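Local coordinates for protein uncharacterized ACR, COG1565 superfamily (Burkholderia thailandensis, PDB 4F3N) that is of unknown function but has a methyltransferase fold that binds S-adenosyl-L-homocysteine, and may methylate protein arginine residues, as its family is thought to do, at residues 82-86 with 87-91; 365-369 with 370-374; 309-312 with 313-317; 112-115 with 116-119; 70-73 with 74-78. One frame throughout, in Å; residues are numbered along the deposited sequence.

Contact 1 of 5, residues 82-86 with 87-91; sequences MERVL and YAPGM
Arg84 and Ala88 meet at the C-terminal end of helix 78-87, a local helix-end contact in which side chains of the last turn pack against the residues that leave it. Two backbone bonds close the turn: Tyr87 N donates to Glu83 O at 2.8 Å, and Ala88 N to Arg84 O at 2.9 Å. Ala88 is the first residue to abandon helical angles, and its small methyl suits a place under a folded arginine. The Arg84 chain bends at chi2 (-56°) and chi3 (-69°), which curls the guanidinium back so that one face lies over Ala88 CB, 3.7 Å from NH1. Pro89 is met only obliquely, its CD 3.8 Å from Arg84 NH2. On another side of the helix end, Leu86 and Tyr87 run side by side, and Leu86 CB sits over one face of the phenol ring, 3.8 Å from the ring centroid, a CH-pi contact. The hydroxyl of Tyr87 is bonded beyond the segments to Ala219 O, while the Leu65 side chain of helix 52-71 touches Arg84. The guanidinium thus rests a face on the Ala88 methyl, an apolar contact that keeps its in-plane N-H groups pointing away from that methyl, whereas Tyr87 is held at both ring and hydroxyl.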
# COMPACT_ATOMS: atom_id res chain seq x y z
N MET A 82 -7.05 13.29 -5.31
CA MET A 82 -6.82 12.23 -4.36
C MET A 82 -5.71 12.64 -3.38
O MET A 82 -5.81 12.41 -2.18
CB MET A 82 -6.40 10.96 -5.10
CG MET A 82 -6.37 9.74 -4.23
SD MET A 82 -6.08 8.31 -5.27
CE MET A 82 -5.35 7.19 -4.08
N GLU A 83 -4.68 13.29 -3.89
CA GLU A 83 -3.59 13.74 -2.99
C GLU A 83 -4.14 14.65 -1.90
O GLU A 83 -3.80 14.51 -0.70
CB GLU A 83 -2.49 14.45 -3.75
CG GLU A 83 -1.41 15.09 -2.86
CD GLU A 83 -0.46 15.97 -3.65
OE1 GLU A 83 -0.62 16.09 -4.89
OE2 GLU A 83 0.41 16.62 -3.03
N ARG A 84 -4.98 15.60 -2.29
CA ARG A 84 -5.46 16.56 -1.34
C ARG A 84 -6.48 15.98 -0.32
O ARG A 84 -6.38 16.26 0.89
CB ARG A 84 -6.02 17.80 -2.08
CG ARG A 84 -4.95 18.64 -2.75
CD ARG A 84 -3.87 19.11 -1.77
NE ARG A 84 -4.38 20.10 -0.82
CZ ARG A 84 -3.64 20.64 0.15
NH1 ARG A 84 -4.16 21.54 0.98
NH2 ARG A 84 -2.37 20.27 0.33
N VAL A 85 -7.42 15.16 -0.78
CA VAL A 85 -8.45 14.65 0.14
C VAL A 85 -7.86 13.64 1.11
O VAL A 85 -8.33 13.50 2.26
CB VAL A 85 -9.70 14.09 -0.56
CG1 VAL A 85 -10.33 15.14 -1.48
CG2 VAL A 85 -9.39 12.80 -1.30
N LEU A 86 -6.77 12.97 0.71
CA LEU A 86 -6.14 12.00 1.58
C LEU A 86 -5.06 12.63 2.47
O LEU A 86 -4.94 12.25 3.62
CB LEU A 86 -5.56 10.83 0.76
CG LEU A 86 -6.53 9.93 -0.03
CD1 LEU A 86 -5.76 8.79 -0.71
CD2 LEU A 86 -7.58 9.37 0.92
N TYR A 87 -4.31 13.57 1.93
CA TYR A 87 -3.05 14.02 2.56
C TYR A 87 -2.99 15.52 2.87
O TYR A 87 -1.95 15.99 3.33
CB TYR A 87 -1.85 13.58 1.74
CG TYR A 87 -1.81 12.10 1.50
CD1 TYR A 87 -1.58 11.23 2.56
CD2 TYR A 87 -2.07 11.55 0.25
CE1 TYR A 87 -1.60 9.87 2.40
CE2 TYR A 87 -2.08 10.16 0.07
CZ TYR A 87 -1.84 9.33 1.14
OH TYR A 87 -1.84 7.94 1.07
N ALA A 88 -4.07 16.29 2.66
CA ALA A 88 -4.01 17.73 3.01
C ALA A 88 -3.71 17.89 4.51
O ALA A 88 -4.36 17.27 5.31
CB ALA A 88 -5.32 18.43 2.68
N PRO A 89 -2.75 18.75 4.87
CA PRO A 89 -2.43 18.83 6.31
C PRO A 89 -3.65 19.09 7.16
O PRO A 89 -4.44 19.98 6.86
CB PRO A 89 -1.45 20.00 6.38
CG PRO A 89 -0.75 19.95 5.06
CD PRO A 89 -1.83 19.56 4.07
N GLY A 90 -3.83 18.32 8.21
CA GLY A 90 -4.92 18.62 9.11
C GLY A 90 -6.26 18.05 8.73
O GLY A 90 -6.93 17.48 9.58
N MET A 91 -6.67 18.21 7.47
CA MET A 91 -8.02 17.91 7.01
C MET A 91 -8.15 16.67 6.13
O MET A 91 -9.27 16.18 5.91
CB MET A 91 -8.52 19.08 6.20
CG MET A 91 -8.52 20.39 6.97
SD MET A 91 -9.46 21.57 6.01
CE MET A 91 -8.47 21.71 4.51

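Contact 2 of 5, residues 365-369 with 370-374; sequences RFLLN and AGITD
Leu367 and Ile372 meet across a Schellman motif, the turn that ends helix 363-369 and leads straight into helix 372-376. Its two reverse bonds run from Ile372 N to Leu367 O, 3.0 Å and fairly straight at 163°, and from Gly371 N to Leu368 O, 3.1 Å with the donor above the carbonyl plane. Gly371 suits the turn because its positive phi would press a beta carbon against the preceding carbonyl oxygen; it is also the N-cap of the next helix.

The side chains bridge the same break. Leu367 holds CG opposite its carbonyl carbon (chi1 -69°) and continues extended, which brings CD1 to 4.1 Å from Ile372 CD1. The branched isoleucine serves this place with two arms: CG1 lies opposite the backbone N (chi1 -165°) and carries CD1 to that meeting, while CG2 rests 3.4 Å from Leu367 O, beside the bonded amide. Around this pair, Thr124 of helix 118-136 and Leu397 of helix 384-398 touch both Leu367 and Ile372, so the apolar branches enter a junction of helices. Ala370, with only a methyl, fits close to the last turn, its CB 3.2 Å from Phe366 O. Asn369 turns its amide outward from the turn, where ND2 bonds to Arg425 O and Ala422 O.

Across the break a water donates to Leu368 O and accepts from Thr373 N, linking the two helix ends. Beside it, the methyl CG2 of Thr373 lies 3.7 Å from Leu368 CD2.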
# COMPACT_ATOMS: atom_id res chain seq x y z
N ARG A 365 1.01 -17.87 -0.58
CA ARG A 365 2.18 -18.67 -0.88
C ARG A 365 3.36 -18.15 -0.06
O ARG A 365 4.13 -18.93 0.48
CB ARG A 365 2.47 -18.57 -2.36
CG ARG A 365 3.62 -19.40 -2.86
CD ARG A 365 3.27 -20.86 -2.84
NE ARG A 365 3.58 -21.46 -1.57
CZ ARG A 365 3.47 -22.76 -1.33
NH1 ARG A 365 3.77 -23.22 -0.12
NH2 ARG A 365 3.04 -23.60 -2.29
N PHE A 366 3.49 -16.83 0.07
CA PHE A 366 4.60 -16.23 0.82
C PHE A 366 4.53 -16.66 2.31
O PHE A 366 5.52 -17.12 2.89
CB PHE A 366 4.52 -14.71 0.68
CG PHE A 366 5.59 -13.94 1.42
CD1 PHE A 366 6.81 -13.63 0.81
CD2 PHE A 366 5.36 -13.48 2.70
CE1 PHE A 366 7.77 -12.85 1.47
CE2 PHE A 366 6.31 -12.72 3.35
CZ PHE A 366 7.52 -12.40 2.73
N LEU A 367 3.33 -16.54 2.89
CA LEU A 367 3.11 -16.85 4.31
C LEU A 367 3.25 -18.35 4.56
O LEU A 367 3.84 -18.76 5.57
CB LEU A 367 1.77 -16.32 4.81
CG LEU A 367 1.63 -14.80 4.90
CD1 LEU A 367 0.25 -14.36 5.41
CD2 LEU A 367 2.72 -14.19 5.81
N LEU A 368 2.70 -19.16 3.68
CA LEU A 368 2.92 -20.60 3.79
C LEU A 368 4.43 -20.97 3.75
O LEU A 368 4.91 -21.74 4.58
CB LEU A 368 2.19 -21.33 2.67
CG LEU A 368 0.69 -21.43 2.88
CD1 LEU A 368 0.05 -21.86 1.54
CD2 LEU A 368 0.37 -22.39 4.03
N ASN A 369 5.12 -20.45 2.75
CA ASN A 369 6.56 -20.68 2.60
C ASN A 369 7.37 -20.25 3.81
O ASN A 369 8.34 -20.94 4.22
CB ASN A 369 7.06 -19.99 1.35
CG ASN A 369 6.65 -20.68 0.06
OD1 ASN A 369 6.15 -21.83 0.05
ND2 ASN A 369 6.87 -19.99 -1.08
N ALA A 370 6.94 -19.16 4.42
CA ALA A 370 7.58 -18.55 5.56
C ALA A 370 7.22 -19.24 6.87
O ALA A 370 7.79 -18.93 7.93
CB ALA A 370 7.21 -17.05 5.60
N GLY A 371 6.33 -20.23 6.84
CA GLY A 371 6.07 -21.01 8.04
C GLY A 371 4.88 -20.65 8.87
O GLY A 371 4.84 -21.02 10.04
N ILE A 372 3.87 -19.99 8.31
CA ILE A 372 2.68 -19.59 9.11
C ILE A 372 1.98 -20.78 9.78
O ILE A 372 1.45 -20.63 10.90
CB ILE A 372 1.67 -18.71 8.34
CG1 ILE A 372 0.70 -18.03 9.30
CG2 ILE A 372 0.94 -19.52 7.24
CD1 ILE A 372 -0.13 -16.94 8.60
N THR A 373 1.91 -21.92 9.10
CA THR A 373 1.21 -23.06 9.68
C THR A 373 2.02 -23.61 10.83
O THR A 373 1.44 -24.16 11.78
CB THR A 373 0.85 -24.15 8.67
OG1 THR A 373 2.03 -24.68 8.08
CG2 THR A 373 -0.06 -23.57 7.56
N ASP A 374 3.32 -23.42 10.78
CA ASP A 374 4.20 -23.86 11.89
C ASP A 374 3.96 -22.98 13.09
O ASP A 374 3.86 -23.46 14.23
CB ASP A 374 5.69 -23.83 11.49
CG ASP A 374 6.03 -24.76 10.35
OD1 ASP A 374 5.29 -25.74 10.08
OD2 ASP A 374 7.07 -24.50 9.69
O HOH W 1 3.47 -22.74 6.70

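Contact 3 of 5, residues 309-312 with 313-317; sequences RQRA and QGTLM
The carbonyl oxygen of Arg311 accepts the amide of Gly314, N to O 3.0 Å with an N-H...O angle of 158°, and so closes a type I beta turn from Arg311 to Gly314. The donor stands well above the carbonyl plane. Gly314 takes a positive phi of 69°, which favours glycine, and Ala312 and Gln313 form the corner; both are suited to a surface turn, one small and one polar.

A second tie runs through the side chain of Arg311. Its methylenes cross the outgoing arm of the turn at a slant, with CD 3.8 Å from Thr315 CG2. The chain then bends at chi3 (-65°), carrying the guanidinium to a water that lies in its plane at the edge. This water accepts from Arg311 NH1 at 3.2 Å and donates to Gly314 O at 3.0 Å, bridging the two arms of the turn.

The loop joins helix 303-306 to strand 317-319. Arg311 NH2 bonds to Glu305 O and the cation lies against the ring of Phe301, while Thr315 OG1 bonds to His340 N at strand 336-342. One arginine therefore combines apolar contact along its methylenes with polar bonds at its head, so the turn is fastened to the preceding helix by its charged end and, through water, to its own outgoing arm.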
# COMPACT_ATOMS: atom_id res chain seq x y z
N ARG A 309 -9.55 -7.28 -20.18
CA ARG A 309 -10.67 -6.77 -20.98
C ARG A 309 -11.94 -6.58 -20.15
O ARG A 309 -12.68 -5.62 -20.34
CB ARG A 309 -10.98 -7.73 -22.17
N GLN A 310 -12.18 -7.50 -19.22
CA GLN A 310 -13.38 -7.46 -18.37
C GLN A 310 -13.29 -6.56 -17.12
O GLN A 310 -14.31 -6.36 -16.47
CB GLN A 310 -13.76 -8.88 -17.93
N ARG A 311 -12.12 -6.03 -16.78
CA ARG A 311 -12.00 -5.11 -15.62
C ARG A 311 -12.20 -3.65 -16.05
O ARG A 311 -11.41 -2.74 -15.75
CB ARG A 311 -10.65 -5.27 -14.93
CG ARG A 311 -10.75 -5.07 -13.45
CD ARG A 311 -9.40 -5.09 -12.78
NE ARG A 311 -8.78 -6.39 -12.90
CZ ARG A 311 -9.11 -7.47 -12.18
NH1 ARG A 311 -10.03 -7.43 -11.23
NH2 ARG A 311 -8.46 -8.59 -12.40
N ALA A 312 -13.32 -3.42 -16.71
CA ALA A 312 -13.56 -2.14 -17.38
C ALA A 312 -14.01 -0.98 -16.49
O ALA A 312 -14.24 0.09 -16.99
CB ALA A 312 -14.54 -2.34 -18.53
N GLN A 313 -14.11 -1.17 -15.18
CA GLN A 313 -14.28 -0.04 -14.28
C GLN A 313 -13.07 0.11 -13.36
O GLN A 313 -13.09 0.88 -12.42
CB GLN A 313 -15.58 -0.17 -13.49
CG GLN A 313 -16.86 -0.11 -14.35
CD GLN A 313 -18.11 -0.59 -13.63
OE1 GLN A 313 -18.31 -0.29 -12.45
NE2 GLN A 313 -18.96 -1.34 -14.33
N GLY A 314 -12.00 -0.61 -13.67
CA GLY A 314 -10.76 -0.50 -12.91
C GLY A 314 -10.91 -1.08 -11.51
O GLY A 314 -11.74 -1.99 -11.28
N THR A 315 -10.14 -0.52 -10.58
CA THR A 315 -10.09 -1.02 -9.21
C THR A 315 -10.32 0.03 -8.13
O THR A 315 -10.31 -0.32 -6.94
CB THR A 315 -8.75 -1.71 -8.92
OG1 THR A 315 -7.69 -0.71 -8.81
CG2 THR A 315 -8.46 -2.75 -10.00
N LEU A 316 -10.59 1.28 -8.51
CA LEU A 316 -10.75 2.32 -7.49
C LEU A 316 -11.85 1.93 -6.52
O LEU A 316 -12.93 1.49 -6.95
CB LEU A 316 -11.10 3.66 -8.15
CG LEU A 316 -10.91 4.88 -7.26
CD1 LEU A 316 -9.41 5.17 -7.14
CD2 LEU A 316 -11.67 6.08 -7.81
N MET A 317 -11.59 2.09 -5.23
CA MET A 317 -12.60 1.77 -4.24
C MET A 317 -12.43 2.70 -3.06
O MET A 317 -11.32 3.01 -2.65
CB MET A 317 -12.52 0.32 -3.79
CG MET A 317 -13.76 -0.20 -3.08
SD MET A 317 -15.35 -0.08 -3.96
CE MET A 317 -15.02 -0.66 -5.64
O HOH W 2 -11.59 -4.80 -10.38

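Contact 4 of 5, residues 112-115 with 116-119; sequences VTAP and ELSP
Pro115 O accepts the amide of Ser118 at an N to O distance of 3.0 Å. Ser118 OG also points at Pro115 O, at a separation so short (2.5 Å) that its exact length is doubtful. The hydroxyl is directed there because OG lies opposite its own carbonyl carbon (chi1 -54°), next to the backbone N; serine suits the place, its short side chain turning back on the preceding turn. One step earlier, Leu117 N donates to Ala114 O at 3.1 Å. In both amide bonds the donor stands above the carbonyl plane, by 55° at Ala114 O.

These i to i+3 bonds belong to a short 3-10 turn that leads into helix 118-136, and Pro115, which has no amide hydrogen to give, fits its opening. Segment 112-115 carries Thr113, a residue that binds S-adenosyl-L-homocysteine; the ligand is absent here and OG1 bonds to Glu215 OE1.

Among the side chains, Ala114 CB meets Leu117 CD1 at 3.4 Å, tighter than usual van der Waals contact, and Leu117 continues onto Ala393 and Leu397 of helix 384-398. Glu116 folds back (chi1 81°) to bring OE1 against the Ala114-Pro115 peptide, 3.3 Å from Ala114 C, without a hydrogen bond, since Pro115 N has no hydrogen.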
# COMPACT_ATOMS: atom_id res chain seq x y z
N VAL A 112 -4.62 -0.15 7.47
CA VAL A 112 -4.49 -1.51 6.88
C VAL A 112 -5.84 -2.23 6.91
O VAL A 112 -6.76 -1.85 7.66
CB VAL A 112 -3.43 -2.41 7.59
CG1 VAL A 112 -2.04 -1.76 7.53
CG2 VAL A 112 -3.83 -2.70 9.05
N THR A 113 -5.95 -3.29 6.10
CA THR A 113 -7.26 -3.97 5.89
C THR A 113 -7.74 -4.71 7.17
O THR A 113 -8.94 -4.70 7.51
CB THR A 113 -7.21 -4.92 4.67
OG1 THR A 113 -6.99 -4.14 3.50
CG2 THR A 113 -8.53 -5.67 4.47
N ALA A 114 -6.79 -5.33 7.86
CA ALA A 114 -7.10 -6.31 8.92
C ALA A 114 -6.05 -6.13 10.02
O ALA A 114 -5.11 -6.91 10.11
CB ALA A 114 -7.04 -7.75 8.38
N PRO A 115 -6.16 -5.05 10.80
CA PRO A 115 -5.13 -4.80 11.83
C PRO A 115 -5.02 -5.90 12.88
O PRO A 115 -3.94 -6.13 13.38
CB PRO A 115 -5.55 -3.48 12.46
CG PRO A 115 -6.98 -3.31 12.08
CD PRO A 115 -7.20 -4.02 10.78
N GLU A 116 -6.12 -6.58 13.14
CA GLU A 116 -6.19 -7.65 14.14
C GLU A 116 -5.39 -8.89 13.71
O GLU A 116 -5.16 -9.79 14.51
CB GLU A 116 -7.66 -8.05 14.39
CG GLU A 116 -8.31 -9.00 13.37
CD GLU A 116 -8.76 -8.35 12.05
OE1 GLU A 116 -8.59 -7.11 11.85
OE2 GLU A 116 -9.28 -9.11 11.19
N LEU A 117 -4.97 -8.94 12.45
CA LEU A 117 -4.06 -10.01 12.01
C LEU A 117 -2.57 -9.67 12.17
O LEU A 117 -1.72 -10.52 11.90
CB LEU A 117 -4.37 -10.43 10.56
CG LEU A 117 -5.85 -10.70 10.20
CD1 LEU A 117 -6.12 -11.00 8.73
CD2 LEU A 117 -6.46 -11.81 11.06
N SER A 118 -2.27 -8.48 12.66
CA SER A 118 -0.91 -7.98 12.70
C SER A 118 0.07 -8.87 13.47
O SER A 118 1.13 -9.09 12.95
CB SER A 118 -0.88 -6.52 13.15
OG SER A 118 -1.76 -5.80 12.30
N PRO A 119 -0.28 -9.37 14.70
CA PRO A 119 0.59 -10.37 15.41
C PRO A 119 1.03 -11.64 14.66
O PRO A 119 2.21 -11.89 14.57
CB PRO A 119 -0.25 -10.77 16.64
CG PRO A 119 -1.04 -9.54 16.94
CD PRO A 119 -1.37 -8.91 15.58

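Contact 5 of 5, residues 70-73 with 74-78; sequences ASAG and GWIPF
Ala72 CB and Ile76 CG2 make the packed side of this contact, 4.2 Å apart, with Ala72 CB also 3.9 Å from Trp75 O. Ala72 is exposed as a residue but turns its methyl inward, toward the outgoing chain. Ile76 places CG2 opposite its carbonyl carbon and CG1 between the backbone N and that carbon (chi1 61°); CG2 is thereby the branch that meets Ala72, and the buried side chain also lies on Leu65 and Ile69 of helix 52-71.

The looser, solvent side is the turn at Gly73, where no hydrogen bond joins 70-73 to 74-78. Helix 52-71 ends here in a Schellman motif at Gly73, whose amide bonds back to Ala70 O at 3.2 Å. Gly73 and Gly74 both take positive phi, 95° and 107°, angles at which a beta carbon would press on the preceding carbonyl oxygen, so two glycines suit the reversal.

Beyond the glycines the chain is tied to the antiparallel sheet. Gly74 O accepts from Ser238 OG, Ile76 pairs with Val237 of strand 231-239, and Trp75 leads its indole away to bond NE1 to Ala248 O and meet Arg250 in a cation-pi contact. Trp75 N, by contrast, is buried without a partner in the model.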
# COMPACT_ATOMS: atom_id res chain seq x y z
N ALA A 70 -11.46 25.69 -9.82
CA ALA A 70 -11.86 26.89 -10.55
C ALA A 70 -10.65 27.70 -10.94
O ALA A 70 -10.57 28.21 -12.06
CB ALA A 70 -12.81 27.76 -9.72
N SER A 71 -9.69 27.81 -10.05
CA SER A 71 -8.49 28.58 -10.37
C SER A 71 -7.68 27.99 -11.50
O SER A 71 -7.09 28.73 -12.27
CB SER A 71 -7.58 28.78 -9.17
OG SER A 71 -6.79 27.61 -8.92
N ALA A 72 -7.70 26.67 -11.62
CA ALA A 72 -6.98 25.95 -12.69
C ALA A 72 -7.69 25.90 -14.04
O ALA A 72 -7.19 25.26 -14.96
CB ALA A 72 -6.66 24.52 -12.21
N GLY A 73 -8.82 26.56 -14.20
CA GLY A 73 -9.57 26.56 -15.45
C GLY A 73 -10.68 25.53 -15.54
O GLY A 73 -11.29 25.33 -16.62
N GLY A 74 -10.99 24.89 -14.40
CA GLY A 74 -12.15 24.04 -14.27
C GLY A 74 -11.87 22.56 -14.22
O GLY A 74 -12.79 21.77 -14.21
N TRP A 75 -10.59 22.18 -14.18
CA TRP A 75 -10.21 20.76 -14.24
C TRP A 75 -8.88 20.50 -13.60
O TRP A 75 -7.90 21.23 -13.85
CB TRP A 75 -10.16 20.32 -15.69
CG TRP A 75 -9.98 18.85 -16.00
CD1 TRP A 75 -10.95 17.94 -16.34
CD2 TRP A 75 -8.70 18.11 -16.07
NE1 TRP A 75 -10.40 16.69 -16.56
CE2 TRP A 75 -9.05 16.74 -16.43
CE3 TRP A 75 -7.36 18.43 -15.86
CZ2 TRP A 75 -8.10 15.75 -16.57
CZ3 TRP A 75 -6.40 17.43 -16.04
CH2 TRP A 75 -6.75 16.13 -16.39
N ILE A 76 -8.83 19.44 -12.79
CA ILE A 76 -7.57 18.94 -12.25
C ILE A 76 -7.48 17.42 -12.44
O ILE A 76 -8.51 16.71 -12.51
CB ILE A 76 -7.41 19.27 -10.75
CG1 ILE A 76 -8.54 18.62 -9.91
CG2 ILE A 76 -7.40 20.76 -10.58
CD1 ILE A 76 -8.33 18.72 -8.40
N PRO A 77 -6.25 16.91 -12.55
CA PRO A 77 -6.17 15.44 -12.63
C PRO A 77 -6.68 14.76 -11.34
O PRO A 77 -6.67 15.36 -10.27
CB PRO A 77 -4.69 15.17 -12.89
CG PRO A 77 -3.98 16.40 -12.49
CD PRO A 77 -4.92 17.55 -12.52
N PHE A 78 -7.10 13.50 -11.43
CA PHE A 78 -7.61 12.80 -10.26
C PHE A 78 -6.53 12.63 -9.20
O PHE A 78 -6.82 12.63 -7.99
CB PHE A 78 -8.20 11.45 -10.63
CG PHE A 78 -8.91 10.80 -9.50
CD1 PHE A 78 -8.34 9.74 -8.83
CD2 PHE A 78 -10.14 11.31 -9.03
CE1 PHE A 78 -8.97 9.16 -7.75
CE2 PHE A 78 -10.74 10.75 -7.92
CZ PHE A 78 -10.14 9.68 -7.28

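In the fold
From the N terminus, contact 5 turns helix 52-71 into strand 76-77, joining it to the antiparallel sheet. Directly afterwards, contact 1 ends helix 78-87. Contact 4 then starts helix 118-136 beside the site for S-adenosyl-L-homocysteine, contact 3 turns the loop between helix 303-306 and strand 317-319, and contact 2 links helix 363-369 to helix 372-376. Each contact closes a short local turn; all five lie in series, with none nested or crossing. Contacts 3 and 5 touch through Leu316 and Phe78, joining the loop to the start of helix 78-87. Contacts 1 and 2 lie on opposite sides of the chain's centre, their centres about 37 Å apart.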